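Local structure of methyltransferase FkbM (Methylobacillus flagellatus KT, 2PY6) at residues A[55-60]-A[76-81]; A[82-87]-A[99-104]; A[254-259]-A[331-336]; A[289-294]-A[326-331]. The protein probably transfers methyl groups as a member of the FkbM methyltransferase family, though its substrate is not known. All blocks are in the same frame, centred on the assembly; numbering follows the deposited sequence.

Interaction 1: residues A[55-60]-A[76-81]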
# COMPACT_ATOMS: atom_id res chain seq x y z
N LEU A 55 -6.45 24.91 22.66
CA LEU A 55 -5.74 24.57 21.42
C LEU A 55 -6.20 23.22 20.81
O LEU A 55 -6.50 22.25 21.52
CB LEU A 55 -4.22 24.58 21.66
CG LEU A 55 -3.25 24.28 20.50
CD1 LEU A 55 -2.92 25.49 19.66
CD2 LEU A 55 -1.94 23.75 21.04
N VAL A 56 -6.27 23.18 19.49
CA VAL A 56 -6.58 21.96 18.73
C VAL A 56 -5.36 21.64 17.85
O VAL A 56 -4.86 22.51 17.12
CB VAL A 56 -7.81 22.11 17.81
CG1 VAL A 56 -8.01 20.86 16.97
CG2 VAL A 56 -9.05 22.36 18.62
N ILE A 57 -4.88 20.40 17.94
CA ILE A 57 -3.77 19.95 17.14
C ILE A 57 -4.30 19.44 15.80
O ILE A 57 -5.18 18.57 15.78
CB ILE A 57 -3.01 18.78 17.81
CG1 ILE A 57 -2.52 19.17 19.22
CG2 ILE A 57 -1.89 18.29 16.92
CD1 ILE A 57 -1.88 20.50 19.33
N LEU A 58 -3.79 19.97 14.68
CA LEU A 58 -4.21 19.49 13.38
C LEU A 58 -3.16 18.52 12.89
O LEU A 58 -1.99 18.89 12.74
CB LEU A 58 -4.37 20.64 12.38
CG LEU A 58 -5.25 21.79 12.82
CD1 LEU A 58 -5.24 22.90 11.75
CD2 LEU A 58 -6.68 21.30 13.14
N GLY A 59 -3.58 17.29 12.66
CA GLY A 59 -2.69 16.21 12.22
C GLY A 59 -2.18 15.37 13.38
O GLY A 59 -1.94 15.88 14.46
N THR A 60 -2.01 14.07 13.16
CA THR A 60 -1.52 13.17 14.20
C THR A 60 -0.19 12.50 13.80
O THR A 60 0.30 11.62 14.50
CB THR A 60 -2.54 12.07 14.58
OG1 THR A 60 -2.85 11.25 13.44
CG2 THR A 60 -3.82 12.66 15.15
N CYS A 76 -1.31 25.91 27.74
CA CYS A 76 -2.62 26.03 27.12
C CYS A 76 -3.34 24.72 27.34
O CYS A 76 -2.73 23.71 27.66
CB CYS A 76 -2.51 26.34 25.62
SG CYS A 76 -1.53 25.15 24.72
N GLU A 77 -4.65 24.75 27.16
CA GLU A 77 -5.47 23.59 27.33
C GLU A 77 -5.68 22.95 25.96
O GLU A 77 -6.48 23.43 25.16
CB GLU A 77 -6.80 24.00 27.95
CG GLU A 77 -7.71 22.82 28.33
CD GLU A 77 -9.14 23.28 28.63
OE1 GLU A 77 -9.38 24.52 28.59
OE2 GLU A 77 -10.01 22.41 28.92
N VAL A 78 -4.97 21.86 25.70
CA VAL A 78 -5.09 21.13 24.44
C VAL A 78 -6.35 20.23 24.53
O VAL A 78 -6.43 19.34 25.39
CB VAL A 78 -3.86 20.28 24.14
CG1 VAL A 78 -3.92 19.75 22.69
CG2 VAL A 78 -2.57 21.12 24.32
N ILE A 79 -7.33 20.49 23.66
CA ILE A 79 -8.61 19.79 23.70
C ILE A 79 -8.84 18.64 22.72
O ILE A 79 -9.69 17.79 22.97
CB ILE A 79 -9.78 20.80 23.57
CG1 ILE A 79 -9.85 21.42 22.20
CG2 ILE A 79 -9.66 21.91 24.65
CD1 ILE A 79 -11.11 22.18 21.97
N ALA A 80 -8.10 18.58 21.62
CA ALA A 80 -8.36 17.53 20.62
C ALA A 80 -7.32 17.55 19.56
O ALA A 80 -6.54 18.50 19.48
CB ALA A 80 -9.74 17.77 19.96
N ALA A 81 -7.33 16.49 18.76
CA ALA A 81 -6.49 16.38 17.57
C ALA A 81 -7.42 16.00 16.45
O ALA A 81 -8.34 15.20 16.64
CB ALA A 81 -5.38 15.34 17.74

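Interaction 2: residues A[82-87]-A[99-104]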
# COMPACT_ATOMS: atom_id res chain seq x y z
N VAL A 82 -7.17 16.59 15.28
CA VAL A 82 -7.96 16.38 14.11
C VAL A 82 -7.29 15.38 13.20
O VAL A 82 -6.12 15.51 12.85
CB VAL A 82 -8.19 17.70 13.32
CG1 VAL A 82 -8.90 17.45 12.05
CG2 VAL A 82 -8.98 18.66 14.17
N ASP A 83 -8.06 14.38 12.83
CA ASP A 83 -7.60 13.37 11.85
C ASP A 83 -8.85 12.66 11.28
O ASP A 83 -9.48 11.82 11.94
CB ASP A 83 -6.61 12.37 12.46
CG ASP A 83 -5.90 11.50 11.39
OD1 ASP A 83 -6.47 11.23 10.29
OD2 ASP A 83 -4.75 11.07 11.66
N ASP A 84 -9.20 13.04 10.05
CA ASP A 84 -10.36 12.49 9.33
C ASP A 84 -10.27 11.00 9.01
O ASP A 84 -11.28 10.37 8.72
CB ASP A 84 -10.60 13.26 8.01
CG ASP A 84 -11.07 14.69 8.22
OD1 ASP A 84 -11.95 14.90 9.08
OD2 ASP A 84 -10.58 15.60 7.52
N PHE A 85 -9.06 10.44 9.07
CA PHE A 85 -8.81 9.04 8.79
C PHE A 85 -8.81 8.20 10.04
O PHE A 85 -8.67 7.00 9.95
CB PHE A 85 -7.47 8.91 8.08
CG PHE A 85 -7.33 9.85 6.89
CD1 PHE A 85 -7.90 9.50 5.70
CD2 PHE A 85 -6.66 11.05 6.99
CE1 PHE A 85 -7.82 10.30 4.60
CE2 PHE A 85 -6.57 11.89 5.89
CZ PHE A 85 -7.15 11.50 4.68
N ARG A 86 -8.96 8.82 11.21
CA ARG A 86 -8.93 8.11 12.50
C ARG A 86 -10.02 8.46 13.53
O ARG A 86 -10.07 7.84 14.60
CB ARG A 86 -7.58 8.39 13.19
CG ARG A 86 -6.38 7.83 12.49
CD ARG A 86 -5.10 8.19 13.25
NE ARG A 86 -5.01 7.53 14.54
CZ ARG A 86 -4.07 7.75 15.45
NH1 ARG A 86 -3.12 8.64 15.25
NH2 ARG A 86 -4.11 7.09 16.57
N TYR A 87 -10.90 9.41 13.23
CA TYR A 87 -11.81 9.91 14.27
C TYR A 87 -12.90 8.99 14.78
O TYR A 87 -13.58 9.35 15.72
CB TYR A 87 -12.39 11.27 13.91
CG TYR A 87 -13.52 11.31 12.93
CD1 TYR A 87 -13.29 11.27 11.57
CD2 TYR A 87 -14.83 11.51 13.37
CE1 TYR A 87 -14.30 11.37 10.68
CE2 TYR A 87 -15.85 11.61 12.47
CZ TYR A 87 -15.58 11.54 11.12
OH TYR A 87 -16.59 11.65 10.21
N ILE A 99 -10.83 13.96 16.43
CA ILE A 99 -12.04 14.49 15.80
C ILE A 99 -11.86 14.72 14.30
O ILE A 99 -10.75 14.67 13.78
CB ILE A 99 -12.49 15.79 16.49
CG1 ILE A 99 -11.47 16.92 16.30
CG2 ILE A 99 -12.82 15.53 18.00
CD1 ILE A 99 -11.93 18.28 16.83
N SER A 100 -12.97 14.91 13.60
CA SER A 100 -12.96 15.19 12.18
C SER A 100 -12.69 16.67 11.95
O SER A 100 -12.84 17.49 12.85
CB SER A 100 -14.33 14.82 11.55
OG SER A 100 -15.33 15.75 11.95
N THR A 101 -12.30 17.03 10.74
CA THR A 101 -12.09 18.43 10.43
C THR A 101 -13.39 19.20 10.54
O THR A 101 -13.37 20.37 10.96
CB THR A 101 -11.53 18.63 9.01
OG1 THR A 101 -10.38 17.80 8.82
CG2 THR A 101 -11.17 20.10 8.77
N ASP A 102 -14.52 18.59 10.14
CA ASP A 102 -15.84 19.22 10.29
C ASP A 102 -16.17 19.51 11.76
O ASP A 102 -16.75 20.54 12.06
CB ASP A 102 -16.97 18.39 9.65
CG ASP A 102 -17.04 18.52 8.13
OD1 ASP A 102 -16.41 19.45 7.53
OD2 ASP A 102 -17.74 17.69 7.51
N ARG A 103 -15.80 18.62 12.68
CA ARG A 103 -16.03 18.84 14.10
C ARG A 103 -15.19 20.03 14.64
O ARG A 103 -15.67 20.83 15.46
CB ARG A 103 -15.75 17.55 14.87
CG ARG A 103 -15.93 17.61 16.39
CD ARG A 103 -17.29 18.13 16.83
NE ARG A 103 -17.45 18.05 18.30
CZ ARG A 103 -18.16 18.88 19.06
NH1 ARG A 103 -18.79 19.95 18.55
NH2 ARG A 103 -18.21 18.68 20.38
N PHE A 104 -13.97 20.14 14.13
CA PHE A 104 -13.07 21.21 14.48
C PHE A 104 -13.59 22.57 14.04
O PHE A 104 -13.61 23.51 14.83
CB PHE A 104 -11.69 20.91 13.87
CG PHE A 104 -10.81 22.13 13.65
CD1 PHE A 104 -10.43 22.93 14.71
CD2 PHE A 104 -10.30 22.40 12.39
CE1 PHE A 104 -9.60 24.02 14.51
CE2 PHE A 104 -9.48 23.48 12.19
CZ PHE A 104 -9.13 24.30 13.26

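Interaction 3: residues A[254-259]-A[331-336]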
# COMPACT_ATOMS: atom_id res chain seq x y z
N ARG A 254 39.16 3.92 -0.95
CA ARG A 254 38.93 3.48 0.41
C ARG A 254 37.73 4.15 1.03
O ARG A 254 37.42 5.30 0.72
CB ARG A 254 40.16 3.86 1.23
CG ARG A 254 40.39 3.17 2.55
CD ARG A 254 40.63 1.68 2.47
NE ARG A 254 41.00 1.17 3.80
CZ ARG A 254 40.16 1.01 4.82
NH1 ARG A 254 38.85 1.26 4.71
NH2 ARG A 254 40.63 0.57 5.97
N VAL A 255 37.02 3.40 1.88
CA VAL A 255 35.97 4.00 2.69
C VAL A 255 36.09 3.52 4.12
O VAL A 255 36.09 2.34 4.38
CB VAL A 255 34.55 3.72 2.14
CG1 VAL A 255 33.50 4.29 3.09
CG2 VAL A 255 34.39 4.33 0.74
N TRP A 256 36.21 4.46 5.05
CA TRP A 256 36.18 4.16 6.48
C TRP A 256 34.84 4.64 7.02
O TRP A 256 34.58 5.83 7.10
CB TRP A 256 37.24 4.91 7.24
CG TRP A 256 38.63 4.66 6.83
CD1 TRP A 256 39.46 3.67 7.30
CD2 TRP A 256 39.41 5.45 5.92
NE1 TRP A 256 40.69 3.79 6.73
CE2 TRP A 256 40.70 4.88 5.90
CE3 TRP A 256 39.14 6.60 5.16
CZ2 TRP A 256 41.73 5.41 5.11
CZ3 TRP A 256 40.16 7.12 4.39
CH2 TRP A 256 41.44 6.51 4.35
N MSE A 257 33.97 3.69 7.35
CA MSE A 257 32.66 4.00 7.89
C MSE A 257 32.69 3.96 9.43
O MSE A 257 33.02 2.92 10.01
CB MSE A 257 31.63 3.00 7.36
CG MSE A 257 31.47 2.98 5.85
SE MSE A 257 30.02 1.86 5.25
CE MSE A 257 28.80 2.73 5.35
N ILE A 258 32.30 5.07 10.06
CA ILE A 258 32.31 5.24 11.53
C ILE A 258 30.90 5.42 12.04
O ILE A 258 30.23 6.39 11.68
CB ILE A 258 33.17 6.47 11.96
CG1 ILE A 258 34.56 6.42 11.27
CG2 ILE A 258 33.31 6.56 13.49
CD1 ILE A 258 35.37 7.66 11.51
N GLU A 259 30.44 4.49 12.88
CA GLU A 259 29.10 4.56 13.42
C GLU A 259 29.02 3.88 14.80
O GLU A 259 29.34 2.70 14.88
CB GLU A 259 28.17 3.85 12.42
CG GLU A 259 26.75 3.62 12.94
CD GLU A 259 26.04 4.91 13.25
OE1 GLU A 259 26.12 5.89 12.43
OE2 GLU A 259 25.34 4.94 14.29
N ILE A 331 41.58 6.39 13.91
CA ILE A 331 40.72 5.34 13.30
C ILE A 331 41.20 4.96 11.90
O ILE A 331 41.25 3.77 11.55
CB ILE A 331 39.22 5.82 13.22
CG1 ILE A 331 38.63 6.00 14.62
CG2 ILE A 331 38.36 4.84 12.40
CD1 ILE A 331 37.30 6.80 14.68
N ILE A 332 41.51 5.97 11.09
CA ILE A 332 41.95 5.78 9.71
C ILE A 332 43.43 5.49 9.63
O ILE A 332 44.17 5.72 10.60
CB ILE A 332 41.56 7.00 8.79
CG1 ILE A 332 42.35 8.27 9.10
CG2 ILE A 332 40.05 7.26 8.86
CD1 ILE A 332 41.86 9.48 8.31
N ASP A 333 43.87 4.96 8.47
CA ASP A 333 45.25 4.56 8.27
C ASP A 333 45.84 5.12 6.98
O ASP A 333 46.80 4.58 6.47
CB ASP A 333 45.38 3.03 8.29
CG ASP A 333 44.48 2.36 7.25
OD1 ASP A 333 43.73 3.05 6.51
OD2 ASP A 333 44.53 1.12 7.17
N ASP A 334 45.26 6.20 6.48
CA ASP A 334 45.71 6.81 5.26
C ASP A 334 45.13 8.22 5.22
O ASP A 334 44.21 8.56 5.99
CB ASP A 334 45.26 5.99 4.05
CG ASP A 334 46.07 6.29 2.78
OD1 ASP A 334 46.98 7.13 2.80
OD2 ASP A 334 45.78 5.67 1.73
N ALA A 335 45.69 9.02 4.33
CA ALA A 335 45.26 10.36 4.10
C ALA A 335 43.93 10.34 3.31
O ALA A 335 43.85 9.73 2.21
CB ALA A 335 46.34 11.10 3.33
N PRO A 336 42.87 10.95 3.90
CA PRO A 336 41.60 10.98 3.18
C PRO A 336 41.55 12.12 2.16
O PRO A 336 42.32 13.08 2.22
CB PRO A 336 40.56 11.20 4.30
CG PRO A 336 41.26 11.97 5.33
CD PRO A 336 42.76 11.61 5.21
O HOH W 1 43.63 2.25 3.86

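Interaction 4: residues A[289-294]-A[326-331]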
# COMPACT_ATOMS: atom_id res chain seq x y z
N CYS A 289 32.38 2.77 16.61
CA CYS A 289 32.74 3.74 17.61
C CYS A 289 32.17 5.05 17.15
O CYS A 289 31.70 5.20 16.00
CB CYS A 289 34.28 3.89 17.75
SG CYS A 289 35.15 4.49 16.28
N GLY A 290 32.24 6.01 18.06
CA GLY A 290 31.89 7.37 17.77
C GLY A 290 33.16 8.16 17.49
O GLY A 290 34.25 7.78 17.90
N ALA A 291 33.02 9.23 16.72
CA ALA A 291 34.13 10.11 16.39
C ALA A 291 34.14 11.24 17.43
O ALA A 291 33.13 11.91 17.64
CB ALA A 291 33.95 10.68 14.98
N GLY A 292 35.31 11.47 18.03
CA GLY A 292 35.47 12.52 19.04
C GLY A 292 36.89 12.99 19.03
O GLY A 292 37.60 12.69 18.09
N GLU A 293 37.27 13.80 20.02
CA GLU A 293 38.59 14.39 20.03
C GLU A 293 39.66 13.52 20.64
O GLU A 293 40.84 13.67 20.33
CB GLU A 293 38.64 15.82 20.61
CG GLU A 293 37.99 16.08 21.92
CD GLU A 293 37.94 17.59 22.22
OE1 GLU A 293 39.01 18.21 22.44
OE2 GLU A 293 36.80 18.13 22.25
N ASN A 294 39.26 12.59 21.49
CA ASN A 294 40.22 11.67 21.99
C ASN A 294 39.62 10.31 22.16
O ASN A 294 38.49 10.07 21.67
CB ASN A 294 40.93 12.28 23.21
CG ASN A 294 40.00 12.78 24.25
OD1 ASN A 294 38.84 12.39 24.31
ND2 ASN A 294 40.53 13.65 25.11
N ARG A 326 36.70 7.56 19.55
CA ARG A 326 38.07 7.64 19.11
C ARG A 326 38.18 8.81 18.16
O ARG A 326 37.16 9.17 17.54
CB ARG A 326 38.40 6.38 18.33
CG ARG A 326 38.23 5.06 19.12
CD ARG A 326 38.58 3.89 18.22
NE ARG A 326 39.97 3.96 17.78
CZ ARG A 326 40.48 3.30 16.75
NH1 ARG A 326 39.74 2.52 16.00
NH2 ARG A 326 41.76 3.44 16.46
N PRO A 327 39.38 9.41 18.03
CA PRO A 327 39.56 10.44 17.03
C PRO A 327 39.75 9.83 15.64
O PRO A 327 40.36 8.77 15.52
CB PRO A 327 40.83 11.18 17.50
CG PRO A 327 41.61 10.13 18.17
CD PRO A 327 40.60 9.21 18.82
N ILE A 328 39.23 10.52 14.62
CA ILE A 328 39.35 10.12 13.20
C ILE A 328 40.79 9.83 12.76
O ILE A 328 41.03 8.85 12.07
CB ILE A 328 38.70 11.19 12.27
CG1 ILE A 328 37.18 11.09 12.38
CG2 ILE A 328 39.10 10.99 10.79
CD1 ILE A 328 36.43 12.32 11.94
N ASP A 329 41.73 10.69 13.17
CA ASP A 329 43.14 10.56 12.86
C ASP A 329 43.69 9.21 13.35
O ASP A 329 44.62 8.69 12.77
CB ASP A 329 43.97 11.67 13.53
CG ASP A 329 43.78 13.04 12.89
OD1 ASP A 329 43.43 13.12 11.70
OD2 ASP A 329 44.04 14.05 13.57
N ASP A 330 43.16 8.66 14.43
CA ASP A 330 43.61 7.31 14.93
C ASP A 330 42.83 6.16 14.27
O ASP A 330 43.36 5.08 14.09
CB ASP A 330 43.55 7.21 16.45
CG ASP A 330 44.31 5.99 16.99
OD1 ASP A 330 45.49 5.80 16.62
OD2 ASP A 330 43.74 5.24 17.80
N ILE A 331 41.58 6.39 13.91
CA ILE A 331 40.72 5.34 13.30
C ILE A 331 41.20 4.96 11.90
O ILE A 331 41.25 3.77 11.55
CB ILE A 331 39.22 5.82 13.22
CG1 ILE A 331 38.63 6.00 14.62
CG2 ILE A 331 38.36 4.84 12.40
CD1 ILE A 331 37.30 6.80 14.68
O HOH W 2 37.31 12.63 15.41

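Interaction 1: residues A[55-60]-A[76-81]
Strands 55-58 and 77-81 run parallel, 4.7 Å apart at the closest approach of their axes and 25° from perfect alignment. Leu55 is bonded through both its backbone N and its O. Its N donates to Glu77 O at 2.9 Å, from above the carbonyl plane of Glu77. Its O accepts from Ile79 N at 2.9 Å, nearly in line with the C=O bond. Further along, Ile57 N donates to Ala80 O.

Leu55, Ile57, Val78 and Ala81 share one face of the sheet. There the CG1 branch of Ile57 crosses Val78 obliquely, and the two CG1 atoms meet at 3.8 Å. Ile57 CG1 lies opposite its own carbonyl carbon (chi1 -56°), which carries this branch back toward Val78. Leu55 CD2 reaches Cys76 SG at 4.0 Å. At the other end the small Ala81 CB packs between Ile57 CB and Thr60 CG2. Away from that face, Val56 CG2 meets Ile79 CG1 at 3.8 Å. The polar end of Thr60 is directed elsewhere, with OG1 hydrogen-bonded to Asp83.

The pair forms two strands of a beta-alpha-beta unit whose helix is 64-68. Leu67 of that helix touches Leu55 and Ile57, and Met68 touches Val78, so the helix lies on their face. Within the sheet, strand 54-58 is bonded on its other side to strand 114-118, and strand 96-99 lies on the other side of strand 77-82.

Interaction 2: residues A[82-87]-A[99-104]
Asp84 OD1 accepts the backbone N of Thr101 at 2.7 Å and also a hydrogen bond from Tyr87 OH of the second subunit. The other oxygen, Asp84 OD2, takes the hydroxyl of Thr101 OG1 at 2.6 Å. Both Thr101 donors meet the carboxylate on its syn sides, somewhat out of its plane. One residue thus holds both oxygens of Asp84, and the carboxylate cannot easily rotate. Thr101 OG1 is set opposite its carbonyl carbon (chi1 -52°), beside its own N, which lets the two donors work together.

Ser100 is the N-cap of helix 101-109. Its OG accepts from Arg103 N at 3.0 Å and is also bonded to Asp102 of the second subunit. Its CB sits over the centre of one face of the Tyr87 ring, 3.4 Å from the centroid and 7° off the ring normal, a CH-pi contact. Deeper in, Val82 spreads its two methyls: CG1 faces Thr101 OG1, while CG2 touches Phe104 CB at 3.5 Å and Ile99 CG1. The backbone bond from Asp83 N to Ile99 O, 2.9 Å, continues the parallel pairing of strands 77-82 and 96-99. Asp83 OD1 accepts from Phe85 N in an Asx turn, which shapes the loop leaving the strand; OD2 bonds to Thr60 OG1.

Tyr87 OH bonds in return to Asp84 of the second subunit, so the link is reciprocal. A carboxylate held by a backbone N-H at a helix start and by two hydroxyls is probably stabilised as the anion. Ser100 caps the helix, Asp84 ties the loop to Thr101, and both bond to the second subunit.

Interaction 3: residues A[254-259]-A[331-336]
Trp256 reaches from strand 254-258 to the loop after helix 328-331, in the Rossmann-like methyltransferase domain. Its CB is 4.0 Å from Ile332 CG2. With CG opposite the carbonyl carbon (chi1 -60°), the indole then runs out beneath that methyl. Ile332 CG2 lies over CG and CD2, 3.5 Å from CD2. It is 3.6 Å from the centroid of the five-membered ring and 17° off the normal, a CH-pi contact. The opposite face carries Arg254 CG of the same strand, so the indole is held between two aliphatic groups.

At the rim, NE1 donates to Asp333 OD1 at 3.1 Å. The oxygen is in the ring plane, but the bond is bent to 140°, and NE1 approaches from above the carboxylate plane. Next round the edge, CZ2 and CH2 meet Asp334 CB, CZ2 at 3.7 Å. The far corner, CZ3, touches Pro336 CB more loosely.

Arg254 NH2 is near Asp333 OD1, but the oxygen is well out of the guanidinium plane and no N-H points at it. Its NH1 is bonded to Thr285 and to the backbone O of Arg283. Asp334 has a salt bridge with Lys229. Further along the strand, Ile258 and Ile331 reach toward each other tip to tip, their CD1 atoms 3.8 Å apart. One water joins the charged groups: it donates to Asp333 OD1 at 2.8 Å and accepts a weak bond from Arg254 NE.

Interaction 4: residues A[289-294]-A[326-331]
Strand 290-291 pairs in parallel with the end of strand 322-326, through a single bridge in these segments between Ala291 and Arg326, CA-CA distance 5.4 Å. Two backbone bonds flank this bridge. Arg326 N donates to Gly290 O at 3.0 Å, and Gly292 N donates to Arg326 O at 3.0 Å from above the carbonyl plane. The pair belongs to a small three-stranded sheet beside the main sheet of the Rossmann-like domain. Past it the chain turns at once into helix 328-331, with Pro327 at the N-cap. Pro327 O accepts from both Asp330 N and Ile331 N.

The glycines leave the packing to a few side chains. Cys289 SG touches Ile331 CD1 at 3.5 Å and Arg326 CD at 4.0 Å. SG stands between its own backbone N and carbonyl carbon (chi1 62°), which directs it at this pair. Ala291 CB meets Ile328 CG1 more loosely. Pro327 lies against backbone rather than side chains: its CB lies near Gly292 O and Glu293 O, and its CD is 3.6 Å from Asn294 O.

Arg326, at the end of strand 322-326, bends at chi3 and folds against helix 328-331. Its guanidinium has Ile331 CG1 over one face. NH2 forms a salt bridge with Asp330 OD2, which sits in the guanidinium plane. Ile328 also packs on Val231 and Cys233, and Ala291 on Ala350 of helix 347-352, so the contact is tied to the main sheet and a helix. A water bridges the two segments, donating to Gly292 O at 2.7 Å and accepting from Ile328 N at 3.0 Å.

Along the chain, interactions 1 and 2 come first, and interactions 3 and 4 follow in the family domain on the opposite side of the chain's centre. Interactions 1 and 2 have centres about 11 Å apart and share strand 77-82 of the six-stranded sheet; they meet where Ala81 O bonds to Ile99 N. Interactions 3 and 4 have centres about 10 Å apart and share Ile331; apart from it, interaction 4 lies between the two segments of interaction 3. The centres of interactions 1 and 3 are about 48 Å apart. Interaction 3 draws on the seven-stranded sheet and interaction 4 on the small three-stranded one. Of the four, interaction 2 is where another subunit touches.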